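Spindle pole body component (Chaetomium thermophilum, PDB 6L82) is a GCP5 subunit that probably binds gamma-tubulin and microtubule minus ends, represented here by its helical N-terminal region. Local coordinates at residues A[14-19]-A[36-41]; A[56-61]-A[98-103]. All coordinates share one frame; numbering follows the deposited sequence.

Contact 1. Residues A[14-19]-A[36-41]; sequences ALADDL and ACRDFV
A16 and V41 form the apolar centre where helix 5-23 meets helix 31-45. The CB of A16 points at the opposite helix and sits 3.9 Å from CG1 of V41, the methyl that lies anti to the backbone N (chi1 173°). One turn along, L19 adds CD2 at 4.3 Å from CG1 of V41, so a single valine branch serves two residues of the first helix. Consistent with the small side chain of A16, its CA is 5.7 Å from the CA of R38; the short axes approach to 9.0 Å at 122°.

The charged pair is D17, at the edge of the contact, and R38, whose chain gives up more surface here than any other residue. D17 reaches across to R38, its OD2 3.5 Å from NE of R38 in a salt bridge. The carboxylate does not meet the N-H groups end-on: OD1 rests over one face of the guanidinium, offset toward its rim, and the two planes are 25° apart. NE instead makes a weak hydrogen bond to the carbonyl O of G13, on the same helix as D17. A leucine in place of R38 would probably leave the D17 carboxylate without its cationic mate and the G13 carbonyl without this donor.

The attraction between D17 and R38 is therefore one of charge rather than of directed bonding, set beside a buried apolar contact of A16, L19 and V41.

Contact 2. Residues A[56-61]-A[98-103]; sequences FEVQDR and ELLHLL
V58 gives the largest buried area of this contact, and its two methyls divide the work. V58 CG1 meets the CB of L100 at 3.8 Å and also reaches CD1 of that leucine, 4.1 Å away. V58 CG2 turns to the next residue and packs 3.9 Å from the CB of H101. The valine crosses both partners at about a right angle, its forked end set against the L100-H101 step of helix 96-106. With chi1 at 164°, CG1 is anti to the backbone N and CG2 anti to the carbonyl carbon, which spreads the branches over the two neighbours.

Around this apolar centre lie two polar side chains. At the L100 side, the amide of Q59 folds back toward the partner helix and brings NE2 4.3 Å from CD1 of L100, a loose touch. At the H101 side, R61 sends NH1 to 4.0 Å from CD2 of the H101 imidazole. Guanidinium and ring stand 76° apart, far from a parallel stack. The bend of the arginine at chi3 carries its head along helix 96-106, where NH1 forms a salt bridge with E105.

On the same helix, L104 also touches V58 and R61, and T53, in the loop before helix 55-71, touches H101. The short helix axes run 9.7 Å apart at 46°. This is side-chain packing between two helices of the GCP5 N-terminal helical region, and E98, L99, H101 and L102 also pack against the chain of another protein.

Across these segments the adhesion is thus van der Waals in kind, while the charge of R61 is answered by E105, one turn beyond H101 on helix 96-106.

In the fold
The two contacts lie on opposite sides of the chain's centre, about 25 Å apart between their own centres, and share no helix. Contact 1 joins the first two helices, which follow each other in the chain; contact 2 brings the last helix against helix 55-71, with helix 75-88 between them in sequence. Contact 1 is the more buried, although it lies farther from the chain's centre, and another protein chain packs nearby at both. R38 lies well inside contact 1, whereas R61 sits at the edge of contact 2. Their acidic partners differ too: R38 finds its carboxylate inside the contact, R61 beyond the paired segments.

Contact 1. Residues A[14-19]-A[36-41]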
loop_
_atom_site.group_PDB
_atom_site.type_symbol
_atom_site.label_atom_id
_atom_site.label_comp_id
_atom_site.label_asym_id
_atom_site.label_seq_id
_atom_site.Cartn_x
_atom_site.Cartn_y
_atom_site.Cartn_z
ATOM N N ALA A 14 12.241 10.765 2.036
ATOM C CA ALA A 14 11.259 11.249 3.004
ATOM C C ALA A 14 10.049 10.326 3.085
ATOM O O ALA A 14 9.461 10.158 4.160
ATOM C CB ALA A 14 10.814 12.672 2.651
ATOM N N LEU A 15 9.642 9.753 1.950
ATOM C CA LEU A 15 8.501 8.848 1.940
ATOM C C LEU A 15 8.839 7.509 2.591
ATOM O O LEU A 15 7.978 6.898 3.238
ATOM C CB LEU A 15 7.998 8.643 0.506
ATOM C CG LEU A 15 7.384 9.842 -0.217
ATOM C CD1 LEU A 15 7.366 9.621 -1.715
ATOM C CD2 LEU A 15 5.961 10.172 0.311
ATOM N N ALA A 16 10.067 7.005 2.398
ATOM C CA ALA A 16 10.463 5.775 3.089
ATOM C C ALA A 16 10.391 5.971 4.593
ATOM O O ALA A 16 9.883 5.110 5.317
ATOM C CB ALA A 16 11.872 5.344 2.675
ATOM N N ASP A 17 10.879 7.121 5.067
ATOM C CA ASP A 17 10.714 7.535 6.463
ATOM C C ASP A 17 9.254 7.514 6.900
ATOM O O ASP A 17 8.937 7.079 8.014
ATOM C CB ASP A 17 11.270 8.954 6.681
ATOM C CG ASP A 17 12.784 9.022 6.722
ATOM O OD1 ASP A 17 13.362 9.910 6.053
ATOM O OD2 ASP A 17 13.398 8.263 7.500
ATOM N N ASP A 18 8.360 8.090 6.084
ATOM C CA ASP A 18 6.936 8.081 6.428
ATOM C C ASP A 18 6.433 6.659 6.556
ATOM O O ASP A 18 5.712 6.325 7.503
ATOM C CB ASP A 18 6.103 8.832 5.385
ATOM C CG ASP A 18 6.565 10.275 5.165
ATOM O OD1 ASP A 18 7.316 10.815 6.008
ATOM O OD2 ASP A 18 6.125 10.878 4.162
ATOM N N LEU A 19 6.816 5.800 5.608
ATOM C CA LEU A 19 6.311 4.436 5.609
ATOM C C LEU A 19 6.741 3.731 6.885
ATOM O O LEU A 19 5.925 3.113 7.578
ATOM C CB LEU A 19 6.814 3.695 4.367
ATOM C CG LEU A 19 5.975 2.512 3.882
ATOM C CD1 LEU A 19 4.551 2.978 3.533
ATOM C CD2 LEU A 19 6.621 1.812 2.682
ATOM N N ALA A 36 17.498 1.276 9.927
ATOM C CA ALA A 36 17.638 -0.008 9.245
ATOM C C ALA A 36 16.392 -0.336 8.432
ATOM O O ALA A 36 16.499 -0.850 7.311
ATOM C CB ALA A 36 17.943 -1.118 10.255
ATOM N N CYS A 37 15.208 -0.029 8.982
ATOM C CA CYS A 37 13.961 -0.186 8.242
ATOM C C CYS A 37 13.944 0.707 7.009
ATOM O O CYS A 37 13.477 0.313 5.933
ATOM C CB CYS A 37 12.776 0.145 9.149
ATOM S SG CYS A 37 12.489 -1.009 10.518
ATOM N N ARG A 38 14.453 1.918 7.143
ATOM C CA ARG A 38 14.414 2.842 6.023
ATOM C C ARG A 38 15.370 2.421 4.918
ATOM O O ARG A 38 15.045 2.507 3.728
ATOM C CB ARG A 38 14.747 4.230 6.519
ATOM C CG ARG A 38 15.335 5.018 5.519
ATOM C CD ARG A 38 14.811 6.376 5.659
ATOM N NE ARG A 38 15.168 7.247 4.718
ATOM C CZ ARG A 38 16.218 7.865 4.756
ATOM N NH1 ARG A 38 17.016 7.668 5.662
ATOM N NH2 ARG A 38 16.496 8.677 3.872
ATOM N N ASP A 39 16.579 2.010 5.288
ATOM C CA ASP A 39 17.491 1.464 4.298
ATOM C C ASP A 39 16.883 0.242 3.618
ATOM O O ASP A 39 17.000 0.079 2.396
ATOM C CB ASP A 39 18.827 1.126 4.968
ATOM C CG ASP A 39 19.710 0.279 4.100
ATOM O OD1 ASP A 39 20.368 0.855 3.207
ATOM O OD2 ASP A 39 19.730 -0.960 4.296
ATOM N N PHE A 40 16.206 -0.618 4.392
ATOM C CA PHE A 40 15.522 -1.765 3.798
ATOM C C PHE A 40 14.490 -1.327 2.769
ATOM O O PHE A 40 14.319 -1.990 1.738
ATOM C CB PHE A 40 14.846 -2.613 4.874
ATOM C CG PHE A 40 13.712 -3.451 4.351
ATOM C CD1 PHE A 40 13.956 -4.552 3.549
ATOM C CD2 PHE A 40 12.404 -3.127 4.644
ATOM C CE1 PHE A 40 12.920 -5.310 3.061
ATOM C CE2 PHE A 40 11.379 -3.889 4.163
ATOM C CZ PHE A 40 11.634 -4.979 3.369
ATOM N N VAL A 41 13.775 -0.224 3.032
ATOM C CA VAL A 41 12.700 0.157 2.111
ATOM C C VAL A 41 13.283 0.660 0.797
ATOM O O VAL A 41 12.812 0.301 -0.291
ATOM C CB VAL A 41 11.772 1.213 2.733
ATOM C CG1 VAL A 41 10.801 1.690 1.680
ATOM C CG2 VAL A 41 11.035 0.652 3.916
#

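Contact 2. Residues A[56-61]-A[98-103]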
loop_
_atom_site.group_PDB
_atom_site.type_symbol
_atom_site.label_atom_id
_atom_site.label_comp_id
_atom_site.label_asym_id
_atom_site.label_seq_id
_atom_site.Cartn_x
_atom_site.Cartn_y
_atom_site.Cartn_z
ATOM N N PHE A 56 -6.865 -6.260 -16.374
ATOM C CA PHE A 56 -7.896 -7.287 -16.433
ATOM C C PHE A 56 -7.844 -8.173 -15.196
ATOM O O PHE A 56 -8.883 -8.490 -14.607
ATOM C CB PHE A 56 -7.761 -8.127 -17.697
ATOM C CG PHE A 56 -8.662 -9.327 -17.695
ATOM C CD1 PHE A 56 -10.044 -9.169 -17.764
ATOM C CD2 PHE A 56 -8.141 -10.611 -17.585
ATOM C CE1 PHE A 56 -10.884 -10.269 -17.746
ATOM C CE2 PHE A 56 -8.977 -11.715 -17.565
ATOM C CZ PHE A 56 -10.349 -11.541 -17.646
ATOM N N GLU A 57 -6.634 -8.544 -14.760
ATOM C CA GLU A 57 -6.491 -9.360 -13.557
ATOM C C GLU A 57 -7.044 -8.644 -12.330
ATOM O O GLU A 57 -7.769 -9.245 -11.523
ATOM C CB GLU A 57 -5.020 -9.731 -13.349
ATOM C CG GLU A 57 -4.731 -10.634 -12.143
ATOM C CD GLU A 57 -5.401 -12.010 -12.235
ATOM O OE1 GLU A 57 -5.361 -12.753 -11.229
ATOM O OE2 GLU A 57 -5.960 -12.355 -13.300
ATOM N N VAL A 58 -6.698 -7.364 -12.164
ATOM C CA VAL A 58 -7.209 -6.579 -11.041
ATOM C C VAL A 58 -8.730 -6.636 -11.003
ATOM O O VAL A 58 -9.339 -6.837 -9.947
ATOM C CB VAL A 58 -6.711 -5.125 -11.133
ATOM C CG1 VAL A 58 -7.537 -4.229 -10.222
ATOM C CG2 VAL A 58 -5.206 -5.022 -10.802
ATOM N N GLN A 59 -9.375 -6.447 -12.157
ATOM C CA GLN A 59 -10.837 -6.419 -12.149
ATOM C C GLN A 59 -11.402 -7.807 -11.907
ATOM O O GLN A 59 -12.428 -7.952 -11.230
ATOM C CB GLN A 59 -11.386 -5.842 -13.460
ATOM C CG GLN A 59 -10.976 -4.385 -13.737
ATOM C CD GLN A 59 -11.645 -3.364 -12.812
ATOM O OE1 GLN A 59 -12.776 -3.563 -12.354
ATOM N NE2 GLN A 59 -10.943 -2.253 -12.541
ATOM N N ASP A 60 -10.732 -8.838 -12.431
ATOM C CA ASP A 60 -11.164 -10.204 -12.176
ATOM C C ASP A 60 -11.037 -10.550 -10.697
ATOM O O ASP A 60 -11.917 -11.209 -10.134
ATOM C CB ASP A 60 -10.360 -11.176 -13.042
ATOM C CG ASP A 60 -10.891 -12.600 -12.979
ATOM O OD1 ASP A 60 -11.962 -12.863 -13.566
ATOM O OD2 ASP A 60 -10.226 -13.460 -12.362
ATOM N N ARG A 61 -9.974 -10.091 -10.035
ATOM C CA ARG A 61 -9.859 -10.385 -8.610
ATOM C C ARG A 61 -10.895 -9.604 -7.808
ATOM O O ARG A 61 -11.411 -10.097 -6.800
ATOM C CB ARG A 61 -8.451 -10.079 -8.105
ATOM C CG ARG A 61 -7.365 -11.047 -8.580
ATOM C CD ARG A 61 -5.934 -10.507 -8.279
ATOM N NE ARG A 61 -5.570 -10.564 -6.858
ATOM C CZ ARG A 61 -4.375 -10.231 -6.365
ATOM N NH1 ARG A 61 -3.404 -9.808 -7.167
ATOM N NH2 ARG A 61 -4.148 -10.316 -5.061
ATOM N N GLU A 98 -2.926 0.205 -10.577
ATOM C CA GLU A 98 -1.803 -0.127 -9.704
ATOM C C GLU A 98 -2.197 0.002 -8.247
ATOM O O GLU A 98 -1.810 -0.824 -7.413
ATOM C CB GLU A 98 -0.605 0.781 -9.993
ATOM C CG GLU A 98 -0.100 0.785 -11.423
ATOM C CD GLU A 98 1.256 1.486 -11.546
ATOM O OE1 GLU A 98 2.068 1.420 -10.600
ATOM O OE2 GLU A 98 1.505 2.120 -12.587
ATOM N N LEU A 99 -2.955 1.046 -7.914
ATOM C CA LEU A 99 -3.340 1.253 -6.524
ATOM C C LEU A 99 -4.273 0.156 -6.053
ATOM O O LEU A 99 -4.171 -0.310 -4.909
ATOM C CB LEU A 99 -3.991 2.625 -6.362
ATOM C CG LEU A 99 -2.991 3.763 -6.581
ATOM C CD1 LEU A 99 -3.679 5.115 -6.812
ATOM C CD2 LEU A 99 -2.042 3.814 -5.381
ATOM N N LEU A 100 -5.199 -0.268 -6.917
ATOM C CA LEU A 100 -6.076 -1.362 -6.536
ATOM C C LEU A 100 -5.280 -2.650 -6.421
ATOM O O LEU A 100 -5.519 -3.458 -5.514
ATOM C CB LEU A 100 -7.231 -1.513 -7.530
ATOM C CG LEU A 100 -8.172 -0.348 -7.812
ATOM C CD1 LEU A 100 -8.965 -0.516 -9.124
ATOM C CD2 LEU A 100 -9.116 -0.175 -6.623
ATOM N N HIS A 101 -4.310 -2.844 -7.320
ATOM C CA HIS A 101 -3.415 -3.993 -7.211
ATOM C C HIS A 101 -2.742 -4.029 -5.850
ATOM O O HIS A 101 -2.671 -5.087 -5.211
ATOM C CB HIS A 101 -2.358 -3.946 -8.310
ATOM C CG HIS A 101 -1.518 -5.181 -8.380
ATOM N ND1 HIS A 101 -0.459 -5.314 -9.252
ATOM C CD2 HIS A 101 -1.574 -6.339 -7.679
ATOM C CE1 HIS A 101 0.085 -6.508 -9.103
ATOM N NE2 HIS A 101 -0.577 -7.153 -8.160
ATOM N N LEU A 102 -2.249 -2.877 -5.396
ATOM C CA LEU A 102 -1.645 -2.773 -4.071
ATOM C C LEU A 102 -2.631 -3.183 -2.987
ATOM O O LEU A 102 -2.273 -3.933 -2.069
ATOM C CB LEU A 102 -1.153 -1.336 -3.831
ATOM C CG LEU A 102 -0.693 -1.029 -2.403
ATOM C CD1 LEU A 102 0.592 -1.791 -2.074
ATOM C CD2 LEU A 102 -0.504 0.474 -2.175
ATOM N N LEU A 103 -3.885 -2.712 -3.081
ATOM C CA LEU A 103 -4.882 -3.091 -2.076
ATOM C C LEU A 103 -5.214 -4.577 -2.165
ATOM O O LEU A 103 -5.342 -5.248 -1.132
ATOM C CB LEU A 103 -6.159 -2.249 -2.208
ATOM C CG LEU A 103 -5.969 -0.725 -2.172
ATOM C CD1 LEU A 103 -7.301 0.002 -2.284
ATOM C CD2 LEU A 103 -5.198 -0.283 -0.914
#